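Local coordinates for methyl-accepting chemotaxis sensory transducer (Anaeromyxobacter dehalogenans, PDB 4K08), which probably senses small molecules in the periplasm through a PAS-like Cache domain and relays the signal to the chemotaxis machinery, at residues K90-F93 / Q94-R98; Q25-R28 / A29-E33. All blocks are in the same frame, centred on the assembly; numbering follows the deposited sequence. Where two conformers were deposited one is given.

Both contacts are local, each formed along one continuous run of chain at an end of a helix, and both fall inside the same single Cache domain. Contact 2 comes first in sequence and closes the C-terminal end of helix 5-30, just ahead of helix 36-49. Contact 1 follows much later, at the start of helix 92-103, which leads into strand 105-113 of the five-stranded antiparallel sheet. Their centres lie about 29 Å apart, and the nearest atoms are still about 19 Å from each other. Contact 1 is part of the packing of helix on sheet, whereas contact 2 shapes a remote surface turn of the long N-terminal helix.

Contact 1: K90-F93 / Q94-R98; sequences KLLF and QEFVR
On the first turn of helix 92-103 in this PAS-like Cache domain, the rings of Phe93 and Phe96 pack together, with Leu92 beside them. Leu91, centre of an inverse gamma turn, takes the N-cap position, and its O accepts Glu95 N at 3.0 Å. Leu92 O and Phe93 O continue the pattern to Phe96 N and Val97 N.

The two rings form an offset edge-to-face pair: Phe96 turns its edge to the face of Phe93, with centroids 5.4 Å apart and planes at 85°. Between the rings, Phe93 CD1 is 3.6 Å from Phe96 CD2, and about as near Phe96 CE2. Leu92 CG sits between its own backbone N and carbonyl carbon (chi1 60°), and CD1 thereby settles over the centre of the Phe93 ring while also meeting Phe96 CZ at 3.7 Å. Leu92 O lies 3.2 Å above one face of Phe96, offset toward the rim. Cutting Phe96 back to an alanine is likely to strip Leu92 CD1 and the Phe93 ring of a shared aromatic neighbour and open a gap against Trp59 and Tyr110.

On the more exposed side, Leu91 and Gln94 run side by side, Leu91 CD2 coming within 3.9 Å of Gln94 OE1, which is hydrogen-bonded to Gly83 N.

Phe93 meets Tyr84 edge-to-face, Phe96 reaches from the helix to the sheet, meeting Trp59 of strand 59-62 and, edge-to-face, Tyr110 of strand 105-113, and Leu92 touches Tyr110 and Trp112 on that same strand.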
ATOM      1  N   LYS A  90      14.082  -8.850   5.997  1.00 37.19           N
ATOM      2  CA  LYS A  90      13.913  -7.554   5.365  1.00 38.41           C
ATOM      3  C   LYS A  90      12.864  -6.627   6.105  1.00 36.98           C
ATOM      4  O   LYS A  90      11.727  -7.029   6.375  1.00 33.75           O
ATOM      5  CB  LYS A  90      13.549  -7.758   3.907  1.00 37.27           C
ATOM      6  CG  LYS A  90      13.400  -6.464   3.087  1.00 41.01           C
ATOM      7  CD  LYS A  90      13.684  -6.819   1.587  1.00 46.72           C
ATOM      8  CE  LYS A  90      13.655  -5.581   0.726  1.00 50.58           C
ATOM      9  NZ  LYS A  90      13.675  -5.759  -0.765  1.00 46.40           N
ATOM     10  N   LEU A  91      13.305  -5.415   6.448  1.00 36.50           N
ATOM     11  CA  LEU A  91      12.488  -4.440   7.172  1.00 36.86           C
ATOM     12  C   LEU A  91      11.626  -3.797   6.092  1.00 34.36           C
ATOM     13  O   LEU A  91      11.831  -2.665   5.736  1.00 35.46           O
ATOM     14  CB  LEU A  91      13.402  -3.413   7.873  1.00 38.57           C
ATOM     15  CG  LEU A  91      14.118  -3.918   9.134  1.00 40.18           C
ATOM     16  CD1 LEU A  91      15.403  -3.045   9.575  1.00 44.87           C
ATOM     17  CD2 LEU A  91      13.074  -3.993  10.277  1.00 40.26           C
ATOM     18  N   LEU A  92      10.699  -4.563   5.509  1.00 32.80           N
ATOM     19  CA  LEU A  92      10.045  -4.154   4.260  1.00 32.83           C
ATOM     20  C   LEU A  92       9.243  -2.817   4.376  1.00 31.55           C
ATOM     21  O   LEU A  92       9.250  -2.024   3.434  1.00 31.40           O
ATOM     22  CB  LEU A  92       9.158  -5.287   3.715  1.00 34.10           C
ATOM     23  CG  LEU A  92       8.033  -5.765   4.628  1.00 30.68           C
ATOM     24  CD1 LEU A  92       6.677  -5.388   4.047  1.00 28.66           C
ATOM     25  CD2 LEU A  92       8.119  -7.298   4.859  1.00 28.98           C
ATOM     26  N   PHE A  93       8.582  -2.570   5.509  1.00 31.74           N
ATOM     27  CA  PHE A  93       7.807  -1.303   5.678  1.00 33.02           C
ATOM     28  C   PHE A  93       8.764  -0.119   5.820  1.00 36.61           C
ATOM     29  O   PHE A  93       8.553   0.928   5.201  1.00 34.82           O
ATOM     30  CB  PHE A  93       6.827  -1.384   6.859  1.00 35.06           C
ATOM     31  CG  PHE A  93       5.712  -2.362   6.629  1.00 30.94           C
ATOM     32  CD1 PHE A  93       4.666  -2.049   5.754  1.00 29.82           C
ATOM     33  CD2 PHE A  93       5.725  -3.615   7.243  1.00 29.79           C
ATOM     34  CE1 PHE A  93       3.629  -2.976   5.496  1.00 27.92           C
ATOM     35  CE2 PHE A  93       4.691  -4.558   7.005  1.00 29.50           C
ATOM     36  CZ  PHE A  93       3.625  -4.217   6.121  1.00 27.19           C
ATOM     37  N   GLN A  94       9.871  -0.325   6.554  1.00 33.28           N
ATOM     38  CA  GLN A  94      10.911   0.700   6.583  1.00 36.52           C
ATOM     39  C   GLN A  94      11.360   0.965   5.134  1.00 36.23           C
ATOM     40  O   GLN A  94      11.529   2.124   4.756  1.00 35.71           O
ATOM     41  CB  GLN A  94      12.088   0.340   7.546  1.00 35.19           C
ATOM     42  CG  GLN A  94      11.988   1.164   8.890  1.00 49.11           C
ATOM     43  CD  GLN A  94      12.526   0.374  10.105  1.00 56.58           C
ATOM     44  OE1 GLN A  94      11.764  -0.387  10.774  1.00 55.68           O
ATOM     45  NE2 GLN A  94      13.851   0.497  10.357  1.00 57.83           N
ATOM     46  N   GLU A  95      11.495  -0.087   4.322  0.53 36.94           N
ATOM     47  CA  GLU A  95      11.953   0.121   2.949  0.53 38.39           C
ATOM     48  C   GLU A  95      10.909   0.859   2.090  0.53 40.90           C
ATOM     49  O   GLU A  95      11.268   1.644   1.216  0.53 42.26           O
ATOM     50  CB  GLU A  95      12.404  -1.198   2.308  0.53 38.78           C
ATOM     51  CG  GLU A  95      13.737  -1.721   2.861  0.53 42.72           C
ATOM     52  CD  GLU A  95      14.895  -0.736   2.661  0.53 43.92           C
ATOM     53  OE1 GLU A  95      15.217  -0.451   1.483  0.53 43.76           O
ATOM     54  OE2 GLU A  95      15.462  -0.230   3.669  0.53 42.91           O
ATOM     55  N   PHE A  96       9.621   0.633   2.341  1.00 38.28           N
ATOM     56  CA  PHE A  96       8.579   1.432   1.669  1.00 37.96           C
ATOM     57  C   PHE A  96       8.745   2.923   1.994  1.00 34.41           C
ATOM     58  O   PHE A  96       8.643   3.778   1.123  1.00 34.95           O
ATOM     59  CB  PHE A  96       7.169   1.039   2.128  1.00 38.13           C
ATOM     60  CG  PHE A  96       6.785  -0.385   1.817  1.00 34.79           C
ATOM     61  CD1 PHE A  96       7.450  -1.116   0.846  1.00 32.47           C
ATOM     62  CD2 PHE A  96       5.702  -0.975   2.476  1.00 35.07           C
ATOM     63  CE1 PHE A  96       7.071  -2.429   0.571  1.00 31.76           C
ATOM     64  CE2 PHE A  96       5.327  -2.295   2.209  1.00 29.85           C
ATOM     65  CZ  PHE A  96       6.003  -3.012   1.247  1.00 28.00           C
ATOM     66  N   VAL A  97       8.924   3.211   3.276  1.00 34.33           N
ATOM     67  CA  VAL A  97       8.980   4.600   3.736  1.00 35.38           C
ATOM     68  C   VAL A  97      10.223   5.276   3.150  1.00 40.02           C
ATOM     69  O   VAL A  97      10.131   6.415   2.684  1.00 38.69           O
ATOM     70  CB  VAL A  97       8.922   4.717   5.301  1.00 37.87           C
ATOM     71  CG1 VAL A  97       9.400   6.158   5.825  1.00 36.83           C
ATOM     72  CG2 VAL A  97       7.540   4.341   5.779  1.00 34.14           C
ATOM     73  N   ARG A  98      11.361   4.566   3.135  1.00 48.47           N
ATOM     74  CA  ARG A  98      12.595   5.112   2.533  1.00 54.15           C
ATOM     75  C   ARG A  98      12.422   5.368   1.044  1.00 50.58           C
ATOM     76  O   ARG A  98      12.852   6.379   0.531  1.00 46.48           O
ATOM     77  CB  ARG A  98      13.796   4.177   2.734  1.00 57.32           C
ATOM     78  CG  ARG A  98      14.356   4.143   4.149  1.00 58.88           C
ATOM     79  CD  ARG A  98      15.769   3.505   4.157  1.00 62.10           C
ATOM     80  NE  ARG A  98      15.789   2.226   4.863  1.00 61.96           N
ATOM     81  CZ  ARG A  98      15.540   2.101   6.174  1.00 55.84           C
ATOM     82  NH1 ARG A  98      15.558   0.875   6.754  1.00 52.85           N
ATOM     83  NH2 ARG A  98      15.246   3.206   6.909  1.00 50.78           N
TER

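Contact 2: Q25-R28 / A29-E33; sequences QGAR and AARGE
A Schellman motif ends helix 5-30, and the Arg28, Arg31 and Glu33 side chains fold over it in a salt-bridge network. The last regular bonds run from Ala29 N to Gln25 O, from Ala30 N to Gly26 O and from Arg31 N to Ala27 O. Gly32, with positive phi (81°), then turns the chain: its N reaches back to Ala29 O at 2.9 Å, and Glu33 N donates to Arg28 O at 3.1 Å.

Glu33 divides its carboxylate between two arginines. OE2 accepts from two nitrogens of Arg31, which comes side-on in its guanidinium plane: NE at 2.7 Å, nearly along the C-O axis, and NH2 at 2.8 Å, on the syn side but well tilted out of the carboxylate plane. OE1 lies at the edge of the Arg28 guanidinium, where NE makes a straight (162°) but long and weak bond of 3.5 Å. Arg28 is also linked backward, NH1 donating weakly to Gln25 OE1 at 2.8 Å. The bend in Arg31 at chi3 (-59°) brings its guanidinium back over the helix end, one face above Ala27 O and NH2 3.5 Å from Arg28 CG. The shared carboxylate probably offsets the like charges of the two arginines.

Arg28 also lies near a bound zinc ion. This is a surface turn between two helices, with Gln25 and Ala29 resting on Ala42 and Ala39 of helix 36-49.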
ATOM      1  N   GLN A  25     -10.015  12.586  -2.518  1.00 50.13           N
ATOM      2  CA  GLN A  25     -10.589  12.834  -1.191  1.00 49.39           C
ATOM      3  C   GLN A  25      -9.857  13.983  -0.471  1.00 48.61           C
ATOM      4  O   GLN A  25     -10.501  14.858   0.125  1.00 47.56           O
ATOM      5  CB  GLN A  25     -10.592  11.552  -0.333  1.00 44.52           C
ATOM      6  CG  GLN A  25     -11.548  10.486  -0.836  1.00 42.80           C
ATOM      7  CD  GLN A  25     -12.974  11.036  -1.012  1.00 52.28           C
ATOM      8  OE1 GLN A  25     -13.508  11.738  -0.142  1.00 52.90           O
ATOM      9  NE2 GLN A  25     -13.581  10.737  -2.153  1.00 56.55           N
ATOM     10  N   GLY A  26      -8.525  13.987  -0.551  1.00 41.51           N
ATOM     11  CA  GLY A  26      -7.709  15.039   0.053  1.00 44.10           C
ATOM     12  C   GLY A  26      -8.062  16.428  -0.467  1.00 49.03           C
ATOM     13  O   GLY A  26      -8.095  17.400   0.303  1.00 50.22           O
ATOM     14  N   ALA A  27      -8.293  16.523  -1.777  1.00 51.16           N
ATOM     15  CA  ALA A  27      -8.690  17.761  -2.433  1.00 55.21           C
ATOM     16  C   ALA A  27     -10.016  18.282  -1.869  1.00 57.37           C
ATOM     17  O   ALA A  27     -10.182  19.485  -1.648  1.00 60.37           O
ATOM     18  CB  ALA A  27      -8.811  17.537  -3.932  1.00 54.90           C
ATOM     19  N   ARG A  28     -10.965  17.384  -1.634  1.00 56.48           N
ATOM     20  CA  ARG A  28     -12.244  17.782  -1.073  1.00 59.17           C
ATOM     21  C   ARG A  28     -12.052  18.330   0.346  1.00 59.52           C
ATOM     22  O   ARG A  28     -12.654  19.355   0.731  1.00 61.79           O
ATOM     23  CB  ARG A  28     -13.221  16.607  -1.101  1.00 60.75           C
ATOM     24  CG  ARG A  28     -13.601  16.160  -2.521  1.00 61.94           C
ATOM     25  CD  ARG A  28     -14.503  14.948  -2.460  1.00 65.08           C
ATOM     26  NE  ARG A  28     -15.719  15.226  -1.708  1.00 70.08           N
ATOM     27  CZ  ARG A  28     -16.311  14.383  -0.868  1.00 70.07           C
ATOM     28  NH1 ARG A  28     -15.802  13.169  -0.647  1.00 70.51           N
ATOM     29  NH2 ARG A  28     -17.424  14.758  -0.241  1.00 69.50           N
ATOM     30  N   ALA A  29     -11.192  17.682   1.132  1.00 52.95           N
ATOM     31  CA  ALA A  29     -10.859  18.251   2.447  1.00 53.97           C
ATOM     32  C   ALA A  29     -10.196  19.637   2.305  1.00 56.65           C
ATOM     33  O   ALA A  29     -10.512  20.566   3.081  1.00 59.64           O
ATOM     34  CB  ALA A  29      -9.987  17.299   3.255  1.00 52.07           C
ATOM     35  N   ALA A  30      -9.309  19.785   1.315  1.00 56.43           N
ATOM     36  CA  ALA A  30      -8.572  21.046   1.098  1.00 62.05           C
ATOM     37  C   ALA A  30      -9.523  22.202   0.792  1.00 68.96           C
ATOM     38  O   ALA A  30      -9.350  23.313   1.303  1.00 72.56           O
ATOM     39  CB  ALA A  30      -7.541  20.900  -0.033  1.00 61.17           C
ATOM     40  N   ARG A  31     -10.531  21.926  -0.033  1.00 67.23           N
ATOM     41  CA  ARG A  31     -11.549  22.910  -0.375  1.00 69.58           C
ATOM     42  C   ARG A  31     -12.575  23.101   0.746  1.00 73.05           C
ATOM     43  O   ARG A  31     -13.483  23.919   0.624  1.00 75.15           O
ATOM     44  CB  ARG A  31     -12.286  22.493  -1.645  1.00 70.12           C
ATOM     45  CG  ARG A  31     -11.455  22.547  -2.905  1.00 71.61           C
ATOM     46  CD  ARG A  31     -12.350  22.440  -4.123  1.00 77.42           C
ATOM     47  NE  ARG A  31     -13.128  21.211  -4.129  1.00 79.20           N
ATOM     48  CZ  ARG A  31     -12.655  20.044  -4.572  1.00 81.02           C
ATOM     49  NH1 ARG A  31     -11.407  19.970  -5.037  1.00 81.60           N
ATOM     50  NH2 ARG A  31     -13.423  18.958  -4.551  1.00 77.85           N
ATOM     51  N   GLY A  32     -12.453  22.337   1.826  1.00 67.88           N
ATOM     52  CA  GLY A  32     -13.284  22.550   3.000  1.00 66.80           C
ATOM     53  C   GLY A  32     -14.689  21.959   2.941  1.00 68.50           C
ATOM     54  O   GLY A  32     -15.536  22.317   3.767  1.00 68.52           O
ATOM     55  N   GLU A  33     -14.944  21.064   1.985  1.00 74.79           N
ATOM     56  CA  GLU A  33     -16.236  20.372   1.894  1.00 75.22           C
ATOM     57  C   GLU A  33     -16.419  19.341   3.014  1.00 73.91           C
ATOM     58  O   GLU A  33     -17.461  19.312   3.672  1.00 72.30           O
ATOM     59  CB  GLU A  33     -16.375  19.667   0.544  1.00 75.95           C
ATOM     60  CG  GLU A  33     -16.046  20.544  -0.642  1.00 81.47           C
ATOM     61  CD  GLU A  33     -15.930  19.753  -1.920  1.00 85.32           C
ATOM     62  OE1 GLU A  33     -16.484  18.625  -1.963  1.00 84.43           O
ATOM     63  OE2 GLU A  33     -15.270  20.257  -2.866  1.00 88.40           O
TER